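Local structure of catalase (Bacillus pumilus, 4QOQ) at residues F95-H100 / L108-G113; N130-F135 / L178-S183. The protein catalyses the haem-dependent breakdown of hydrogen peroxide into water and molecular oxygen. All coordinates share one frame; numbering follows the deposited sequence.

Contact 1. Residues F95-H100 / L108-G113; sequences FSTVIH and LRDPRG. With JZ3 (Guaiacol), chain G.
The guaiacol pocket, probably part of the main channel of this haem catalase, has one wall where Asp110 meets the backbone of Val98 and Ile99. Both residues hydrogen-bond through N to the same carboxylate oxygen: Ile99 N reaches Asp110 OD2 at 2.9 Å, on its syn side and nearly straight (167°), whereas Val98 N comes from farther above the carboxylate plane, on the same face. A water accepts from His100 N and donates to OD2, so this oxygen is gripped three times. The other oxygen faces the ligand, with guaiacol OAB donating to Asp110 OD1 at 2.8 Å. A short, flat acid thus ties down a turn and still presents an acceptor to the pocket. With CG1 of Val98 anti to the backbone N (chi1 180°), the other methyl, CG2, is turned to Pro111 O at 3.3 Å, a buried oxygen with no polar partner.

Arg112 closes its own loop: NH1 and NH2 both grip Leu108 O end-on, and NH1 also meets Asp110 O at 2.8 Å, all within the guanidinium plane, over one face of which lies Thr97 CG2; NH2 also bonds to Glu106 O. A leucine in its place would probably leave Leu108 O and Asp110 O without these guanidinium donors and the loop carrying Asp110 freer to move.

Ser96 and Gly113 form an antiparallel hydrogen-bonded pair, Gly113 N to Ser96 O at 2.8 Å. Glycine suits the spot, since a side chain here would run into Ser96 OG, which bonds to His57 ND1, and the haem touches Gly113 as well. This pair joins strands 88-96 and 113-120. Farther along the loop, Pro111 packs on Met177 and Leu181 of helix 175-181, Leu108 on Gln236 of helix 229-238, and Leu108 and His100 meet Phe240 of a second subunit.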
loop_
_atom_site.group_PDB
_atom_site.type_symbol
_atom_site.label_atom_id
_atom_site.label_comp_id
_atom_site.label_asym_id
_atom_site.label_seq_id
_atom_site.Cartn_x
_atom_site.Cartn_y
_atom_site.Cartn_z
ATOM N N PHE A 95 -7.023 -11.921 -22.795
ATOM C CA PHE A 95 -7.700 -11.049 -23.705
ATOM C C PHE A 95 -8.428 -9.969 -22.978
ATOM O O PHE A 95 -8.866 -10.145 -21.819
ATOM C CB PHE A 95 -8.730 -11.823 -24.557
ATOM C CG PHE A 95 -8.134 -12.984 -25.355
ATOM C CD1 PHE A 95 -7.334 -12.779 -26.448
ATOM C CD2 PHE A 95 -8.354 -14.277 -24.950
ATOM C CE1 PHE A 95 -6.813 -13.866 -27.164
ATOM C CE2 PHE A 95 -7.900 -15.367 -25.683
ATOM C CZ PHE A 95 -7.082 -15.154 -26.742
ATOM N N SER A 96 -8.613 -8.822 -23.620
ATOM C CA SER A 96 -9.216 -7.656 -22.908
ATOM C C SER A 96 -9.792 -6.623 -23.901
ATOM O O SER A 96 -9.468 -6.619 -25.056
ATOM C CB SER A 96 -8.155 -7.011 -22.016
ATOM O OG SER A 96 -6.983 -6.727 -22.782
ATOM N N THR A 97 -10.631 -5.734 -23.364
ATOM C CA THR A 97 -10.883 -4.454 -23.950
ATOM C C THR A 97 -9.854 -3.478 -23.454
ATOM O O THR A 97 -8.848 -3.911 -22.857
ATOM C CB THR A 97 -12.339 -4.003 -23.665
ATOM O OG1 THR A 97 -12.541 -3.845 -22.271
ATOM C CG2 THR A 97 -13.371 -5.054 -24.202
ATOM N N VAL A 98 -10.054 -2.178 -23.654
ATOM C CA VAL A 98 -9.025 -1.228 -23.280
ATOM C C VAL A 98 -9.434 -0.140 -22.264
ATOM O O VAL A 98 -8.770 0.044 -21.243
ATOM C CB VAL A 98 -8.412 -0.527 -24.521
ATOM C CG1 VAL A 98 -7.344 0.470 -24.078
ATOM C CG2 VAL A 98 -7.788 -1.531 -25.469
ATOM N N ILE A 99 -10.444 0.624 -22.582
ATOM C CA ILE A 99 -10.629 1.887 -21.932
ATOM C C ILE A 99 -11.494 1.772 -20.652
ATOM O O ILE A 99 -11.177 2.428 -19.657
ATOM C CB ILE A 99 -11.210 2.925 -22.921
ATOM C CG1 ILE A 99 -10.101 3.310 -23.911
ATOM C CG2 ILE A 99 -11.731 4.141 -22.251
ATOM C CD1 ILE A 99 -8.852 4.019 -23.385
ATOM N N HIS A 100 -12.580 1.049 -20.740
ATOM C CA HIS A 100 -13.536 1.138 -19.607
ATOM C C HIS A 100 -13.149 0.197 -18.505
ATOM O O HIS A 100 -12.274 -0.709 -18.678
ATOM C CB HIS A 100 -14.979 0.971 -20.084
ATOM C CG HIS A 100 -15.462 2.122 -20.910
ATOM N ND1 HIS A 100 -16.075 3.233 -20.358
ATOM C CD2 HIS A 100 -15.313 2.387 -22.223
ATOM C CE1 HIS A 100 -16.374 4.083 -21.329
ATOM N NE2 HIS A 100 -15.896 3.611 -22.452
ATOM N N LEU A 108 -18.294 -2.905 -26.569
ATOM C CA LEU A 108 -17.834 -1.567 -26.883
ATOM C C LEU A 108 -16.775 -1.560 -27.966
ATOM O O LEU A 108 -16.046 -2.536 -28.132
ATOM C CB LEU A 108 -17.265 -0.903 -25.625
ATOM C CG LEU A 108 -18.180 -0.894 -24.374
ATOM C CD1 LEU A 108 -17.578 -0.026 -23.264
ATOM C CD2 LEU A 108 -19.537 -0.313 -24.725
ATOM N N ARG A 109 -16.671 -0.469 -28.691
ATOM C CA ARG A 109 -15.592 -0.308 -29.650
ATOM C C ARG A 109 -14.239 -0.069 -28.916
ATOM O O ARG A 109 -14.178 0.749 -28.022
ATOM C CB ARG A 109 -15.900 0.879 -30.563
ATOM C CG ARG A 109 -14.872 1.133 -31.665
ATOM C CD ARG A 109 -15.248 2.204 -32.696
ATOM N NE ARG A 109 -16.607 1.945 -33.214
ATOM C CZ ARG A 109 -16.933 0.997 -34.091
ATOM N NH1 ARG A 109 -16.031 0.284 -34.747
ATOM N NH2 ARG A 109 -18.189 0.831 -34.397
ATOM N N ASP A 110 -13.171 -0.762 -29.335
ATOM C CA ASP A 110 -11.869 -0.671 -28.688
ATOM C C ASP A 110 -10.991 -1.640 -29.436
ATOM O O ASP A 110 -11.468 -2.683 -29.867
ATOM C CB ASP A 110 -11.966 -1.151 -27.185
ATOM C CG ASP A 110 -11.696 -0.051 -26.136
ATOM O OD1 ASP A 110 -11.277 1.092 -26.489
ATOM O OD2 ASP A 110 -11.980 -0.311 -24.886
ATOM N N PRO A 111 -9.669 -1.396 -29.403
ATOM C CA PRO A 111 -8.760 -2.539 -29.632
ATOM C C PRO A 111 -9.043 -3.603 -28.589
ATOM O O PRO A 111 -9.624 -3.298 -27.537
ATOM C CB PRO A 111 -7.358 -1.930 -29.492
ATOM C CG PRO A 111 -7.589 -0.459 -29.649
ATOM C CD PRO A 111 -8.912 -0.185 -29.047
ATOM N N ARG A 112 -8.632 -4.835 -28.873
ATOM C CA ARG A 112 -8.694 -5.889 -27.900
ATOM C C ARG A 112 -7.244 -6.272 -27.620
ATOM O O ARG A 112 -6.441 -6.482 -28.547
ATOM C CB ARG A 112 -9.457 -7.096 -28.444
ATOM C CG ARG A 112 -10.914 -7.192 -27.961
ATOM C CD ARG A 112 -11.727 -5.981 -28.303
ATOM N NE ARG A 112 -13.137 -6.113 -27.954
ATOM C CZ ARG A 112 -14.008 -5.108 -28.074
ATOM N NH1 ARG A 112 -13.624 -3.909 -28.542
ATOM N NH2 ARG A 112 -15.253 -5.261 -27.680
ATOM N N GLY A 113 -6.966 -6.465 -26.358
ATOM C CA GLY A 113 -5.696 -7.004 -25.913
ATOM C C GLY A 113 -5.608 -8.458 -26.186
ATOM O O GLY A 113 -6.611 -9.180 -26.124
HETATM C CAA JZ3 G . -9.586 3.289 -27.730
HETATM O OAG JZ3 G . -10.872 2.918 -28.232
HETATM C CAI JZ3 G . -11.980 3.702 -28.509
HETATM C CAF JZ3 G . -12.097 4.340 -29.745
HETATM C CAD JZ3 G . -13.192 5.113 -30.092
HETATM C CAC JZ3 G . -14.239 5.262 -29.195
HETATM C CAE JZ3 G . -14.196 4.646 -27.945
HETATM C CAH JZ3 G . -13.100 3.861 -27.537
HETATM O OAB JZ3 G . -13.088 3.268 -26.286
HETATM O O HOH W 1 -13.764 -0.319 -22.964
#

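Contact 2. Residues N130-F135 / L178-S183; sequences NNLPIF and LTWLFS. With HEM (protoporphyrin IX containing Fe), chain E; JZ3 (Guaiacol), chain G.
Pro133 sets its CD and CG over one face of the six-membered ring of Trp180, its CD 3.7 Å from the ring centroid and only 12° off the normal, a CH-pi contact. CG of the same proline sits 3.6 Å from Trp180 CH2, so a compact ring with C-H groups beside its nitrogen meets a broad aromatic face. Ile134 CD1 comes obliquely to Trp180 CD1 at 3.6 Å, the two side chains crossing at about a right angle. With CG1 of Ile134 placed between its backbone N and carbonyl carbon (chi1 50°), the long branch extends to the pyrrole end, while Leu132 CD2 touches the benzo side at CE3. The other Leu132 methyl, CD1, meets Leu181 CD1 at 4.1 Å, and Leu181 turns CD2 to guaiacol, whose ring also meets Phe182 CZ. Phe135 lays one face on the haem methyl CMC.

No hydrogen bond joins the two segments, as suits side chains that meet mainly through carbon. Trp180 O takes both Ser183 OG (2.7 Å) and Ser183 N at the end of the helix, where Phe182 leaves helical angles. Through Leu132, Pro133 and Ile134 the loop after strand 123-130 packs on the end of helix 175-181, whose Trp180 has a cation-pi partner in Lys428 of helix 423-431, while Phe182 packs on helix 434-448.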
loop_
_atom_site.group_PDB
_atom_site.type_symbol
_atom_site.label_atom_id
_atom_site.label_comp_id
_atom_site.label_asym_id
_atom_site.label_seq_id
_atom_site.Cartn_x
_atom_site.Cartn_y
_atom_site.Cartn_z
ATOM N N ASN A 130 -2.144 -6.692 -29.351
ATOM C CA ASN A 130 -3.538 -6.333 -29.519
ATOM C C ASN A 130 -4.073 -7.051 -30.766
ATOM O O ASN A 130 -3.328 -7.550 -31.604
ATOM C CB ASN A 130 -3.660 -4.823 -29.738
ATOM C CG ASN A 130 -3.818 -4.012 -28.479
ATOM O OD1 ASN A 130 -4.069 -4.523 -27.372
ATOM N ND2 ASN A 130 -3.747 -2.696 -28.658
ATOM N N ASN A 131 -5.371 -7.029 -31.001
ATOM C CA ASN A 131 -5.873 -7.548 -32.279
ATOM C C ASN A 131 -5.435 -6.717 -33.482
ATOM O O ASN A 131 -4.923 -7.261 -34.461
ATOM C CB ASN A 131 -7.419 -7.774 -32.219
ATOM C CG ASN A 131 -8.222 -6.504 -32.020
ATOM O OD1 ASN A 131 -7.729 -5.504 -31.433
ATOM N ND2 ASN A 131 -9.387 -6.458 -32.652
ATOM N N LEU A 132 -5.604 -5.393 -33.411
ATOM C CA LEU A 132 -5.270 -4.519 -34.528
ATOM C C LEU A 132 -3.725 -4.365 -34.597
ATOM O O LEU A 132 -3.036 -4.370 -33.593
ATOM C CB LEU A 132 -5.873 -3.127 -34.346
ATOM C CG LEU A 132 -7.414 -3.144 -34.120
ATOM C CD1 LEU A 132 -7.963 -1.753 -33.963
ATOM C CD2 LEU A 132 -8.145 -3.850 -35.246
ATOM N N PRO A 133 -3.164 -4.235 -35.818
ATOM C CA PRO A 133 -1.722 -4.400 -35.948
ATOM C C PRO A 133 -0.882 -3.110 -35.866
ATOM O O PRO A 133 0.363 -3.171 -35.992
ATOM C CB PRO A 133 -1.567 -5.033 -37.386
ATOM C CG PRO A 133 -2.688 -4.388 -38.102
ATOM C CD PRO A 133 -3.845 -4.328 -37.102
ATOM N N ILE A 134 -1.534 -1.979 -35.596
ATOM C CA ILE A 134 -0.840 -0.707 -35.483
ATOM C C ILE A 134 -1.337 -0.005 -34.221
ATOM O O ILE A 134 -2.197 -0.508 -33.532
ATOM C CB ILE A 134 -1.062 0.139 -36.716
ATOM C CG1 ILE A 134 -2.564 0.217 -37.051
ATOM C CG2 ILE A 134 -0.319 -0.418 -37.918
ATOM C CD1 ILE A 134 -2.892 1.320 -38.000
ATOM N N PHE A 135 -0.838 1.194 -33.990
ATOM C CA PHE A 135 -1.320 1.999 -32.888
ATOM C C PHE A 135 -1.577 3.454 -33.272
ATOM O O PHE A 135 -1.185 3.879 -34.372
ATOM C CB PHE A 135 -0.290 1.906 -31.691
ATOM C CG PHE A 135 -0.940 1.963 -30.320
ATOM C CD1 PHE A 135 -1.811 0.983 -29.936
ATOM C CD2 PHE A 135 -0.646 2.975 -29.452
ATOM C CE1 PHE A 135 -2.439 1.021 -28.676
ATOM C CE2 PHE A 135 -1.228 3.020 -28.191
ATOM C CZ PHE A 135 -2.109 2.043 -27.818
ATOM N N LEU A 178 -7.202 4.789 -36.725
ATOM C CA LEU A 178 -8.631 5.097 -36.665
ATOM C C LEU A 178 -9.338 4.483 -37.885
ATOM O O LEU A 178 -10.479 4.046 -37.792
ATOM C CB LEU A 178 -8.856 6.597 -36.546
ATOM C CG LEU A 178 -8.279 7.264 -35.285
ATOM C CD1 LEU A 178 -8.272 8.765 -35.475
ATOM C CD2 LEU A 178 -9.112 6.875 -34.077
ATOM N N THR A 179 -8.628 4.357 -39.010
ATOM C CA THR A 179 -9.181 3.721 -40.254
ATOM C C THR A 179 -9.415 2.212 -40.063
ATOM O O THR A 179 -10.327 1.651 -40.648
ATOM C CB THR A 179 -8.255 4.017 -41.426
ATOM O OG1 THR A 179 -8.165 5.442 -41.509
ATOM C CG2 THR A 179 -8.759 3.442 -42.718
ATOM N N TRP A 180 -8.672 1.594 -39.137
ATOM C CA TRP A 180 -8.985 0.235 -38.685
ATOM C C TRP A 180 -10.004 0.146 -37.571
ATOM O O TRP A 180 -10.936 -0.650 -37.643
ATOM C CB TRP A 180 -7.711 -0.464 -38.160
ATOM C CG TRP A 180 -6.686 -0.875 -39.124
ATOM C CD1 TRP A 180 -5.782 -0.080 -39.699
ATOM C CD2 TRP A 180 -6.356 -2.224 -39.501
ATOM N NE1 TRP A 180 -4.917 -0.810 -40.408
ATOM C CE2 TRP A 180 -5.262 -2.140 -40.345
ATOM C CE3 TRP A 180 -6.879 -3.483 -39.191
ATOM C CZ2 TRP A 180 -4.671 -3.254 -40.934
ATOM C CZ3 TRP A 180 -6.312 -4.575 -39.759
ATOM C CH2 TRP A 180 -5.215 -4.470 -40.634
ATOM N N LEU A 181 -9.873 0.988 -36.553
ATOM C CA LEU A 181 -10.736 0.935 -35.380
ATOM C C LEU A 181 -12.195 1.313 -35.665
ATOM O O LEU A 181 -13.110 0.778 -35.014
ATOM C CB LEU A 181 -10.225 1.901 -34.309
ATOM C CG LEU A 181 -10.950 1.931 -32.956
ATOM C CD1 LEU A 181 -10.822 0.590 -32.281
ATOM C CD2 LEU A 181 -10.294 3.030 -32.096
ATOM N N PHE A 182 -12.429 2.177 -36.643
ATOM C CA PHE A 182 -13.776 2.454 -37.037
ATOM C C PHE A 182 -14.328 1.622 -38.191
ATOM O O PHE A 182 -15.523 1.825 -38.573
ATOM C CB PHE A 182 -13.962 3.982 -37.250
ATOM C CG PHE A 182 -14.051 4.720 -35.960
ATOM C CD1 PHE A 182 -15.245 4.873 -35.320
ATOM C CD2 PHE A 182 -12.897 5.166 -35.341
ATOM C CE1 PHE A 182 -15.332 5.529 -34.124
ATOM C CE2 PHE A 182 -12.965 5.801 -34.132
ATOM C CZ PHE A 182 -14.170 5.966 -33.491
ATOM N N SER A 183 -13.568 0.641 -38.649
ATOM C CA SER A 183 -14.182 -0.514 -39.371
ATOM C C SER A 183 -14.956 -1.307 -38.391
ATOM O O SER A 183 -14.934 -1.021 -37.156
ATOM C CB SER A 183 -13.149 -1.385 -40.069
ATOM O OG SER A 183 -12.495 -2.270 -39.182
HETATM C CHA HEM E . -2.110 -3.112 -20.369
HETATM C CHB HEM E . 0.801 0.771 -20.711
HETATM C CHC HEM E . 0.536 0.442 -25.628
HETATM C CHD HEM E . -1.520 -3.919 -25.138
HETATM C C1A HEM E . -1.340 -2.004 -20.053
HETATM C C2A HEM E . -1.021 -1.583 -18.723
HETATM C C3A HEM E . -0.189 -0.501 -18.836
HETATM C C4A HEM E . 0.014 -0.266 -20.212
HETATM C CMA HEM E . 0.495 0.353 -17.770
HETATM C CAA HEM E . -1.515 -2.277 -17.475
HETATM C CBA HEM E . -0.682 -3.561 -17.244
HETATM C CGA HEM E . -0.891 -4.288 -15.923
HETATM O O1A HEM E . -0.477 -5.473 -15.765
HETATM O O2A HEM E . -1.385 -3.688 -14.955
HETATM C C1B HEM E . 0.956 0.996 -22.098
HETATM C C2B HEM E . 1.759 2.078 -22.640
HETATM C C3B HEM E . 1.678 2.017 -23.988
HETATM C C4B HEM E . 0.827 0.839 -24.308
HETATM C CMB HEM E . 2.528 3.125 -21.876
HETATM C CAB HEM E . 2.365 2.888 -24.976
HETATM C CBB HEM E . 3.541 3.484 -24.660
HETATM C C1C HEM E . -0.015 -0.795 -25.917
HETATM C C2C HEM E . 0.188 -1.486 -27.111
HETATM C C3C HEM E . -0.378 -2.728 -26.967
HETATM C C4C HEM E . -0.924 -2.807 -25.677
HETATM C CMC HEM E . 0.911 -0.972 -28.353
HETATM C CAC HEM E . -0.337 -3.818 -27.932
HETATM C CBC HEM E . 0.622 -3.777 -28.826
HETATM C C1D HEM E . -1.847 -4.008 -23.804
HETATM C C2D HEM E . -2.512 -5.199 -23.287
HETATM C C3D HEM E . -2.688 -4.970 -21.966
HETATM C C4D HEM E . -2.128 -3.627 -21.677
HETATM C CMD HEM E . -2.924 -6.424 -24.114
HETATM C CAD HEM E . -3.373 -5.946 -21.023
HETATM C CBD HEM E . -2.425 -7.096 -20.565
HETATM C CGD HEM E . -3.129 -7.997 -19.553
HETATM O O1D HEM E . -3.889 -8.892 -20.017
HETATM O O2D HEM E . -2.967 -7.831 -18.302
HETATM N NA HEM E . -0.683 -1.175 -20.968
HETATM N NB HEM E . 0.471 0.277 -23.148
HETATM N NC HEM E . -0.601 -1.635 -25.069
HETATM N ND HEM E . -1.618 -3.095 -22.818
HETATM FE FE HEM E . -0.661 -1.476 -22.989
HETATM C CAA JZ3 G . -9.586 3.289 -27.730
HETATM O OAG JZ3 G . -10.872 2.918 -28.232
HETATM C CAI JZ3 G . -11.980 3.702 -28.509
HETATM C CAF JZ3 G . -12.097 4.340 -29.745
HETATM C CAD JZ3 G . -13.192 5.113 -30.092
HETATM C CAC JZ3 G . -14.239 5.262 -29.195
HETATM C CAE JZ3 G . -14.196 4.646 -27.945
HETATM C CAH JZ3 G . -13.100 3.861 -27.537
HETATM O OAB JZ3 G . -13.088 3.268 -26.286
#

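How the contacts relate
Both contacts are buried and both border guaiacol, but they use different chemistry. Contact 1, nearer the centre of the chain, is mainly polar, its carboxylate bonding to the ligand while the guanidinium and strand backbone order the loop. Contact 2, farther out, packs hydrocarbon and aromatic groups between a loop and a helix end, and offers the same ligand apolar sides. They are joined directly, for Arg112 O probably accepts from Asn131 N at 2.7 Å, just beyond the paired ends of strands 113-120 and 123-130, and Arg109 NH1 probably donates to Leu181 O. Two bonds thus link the polar and apolar sides of the pocket.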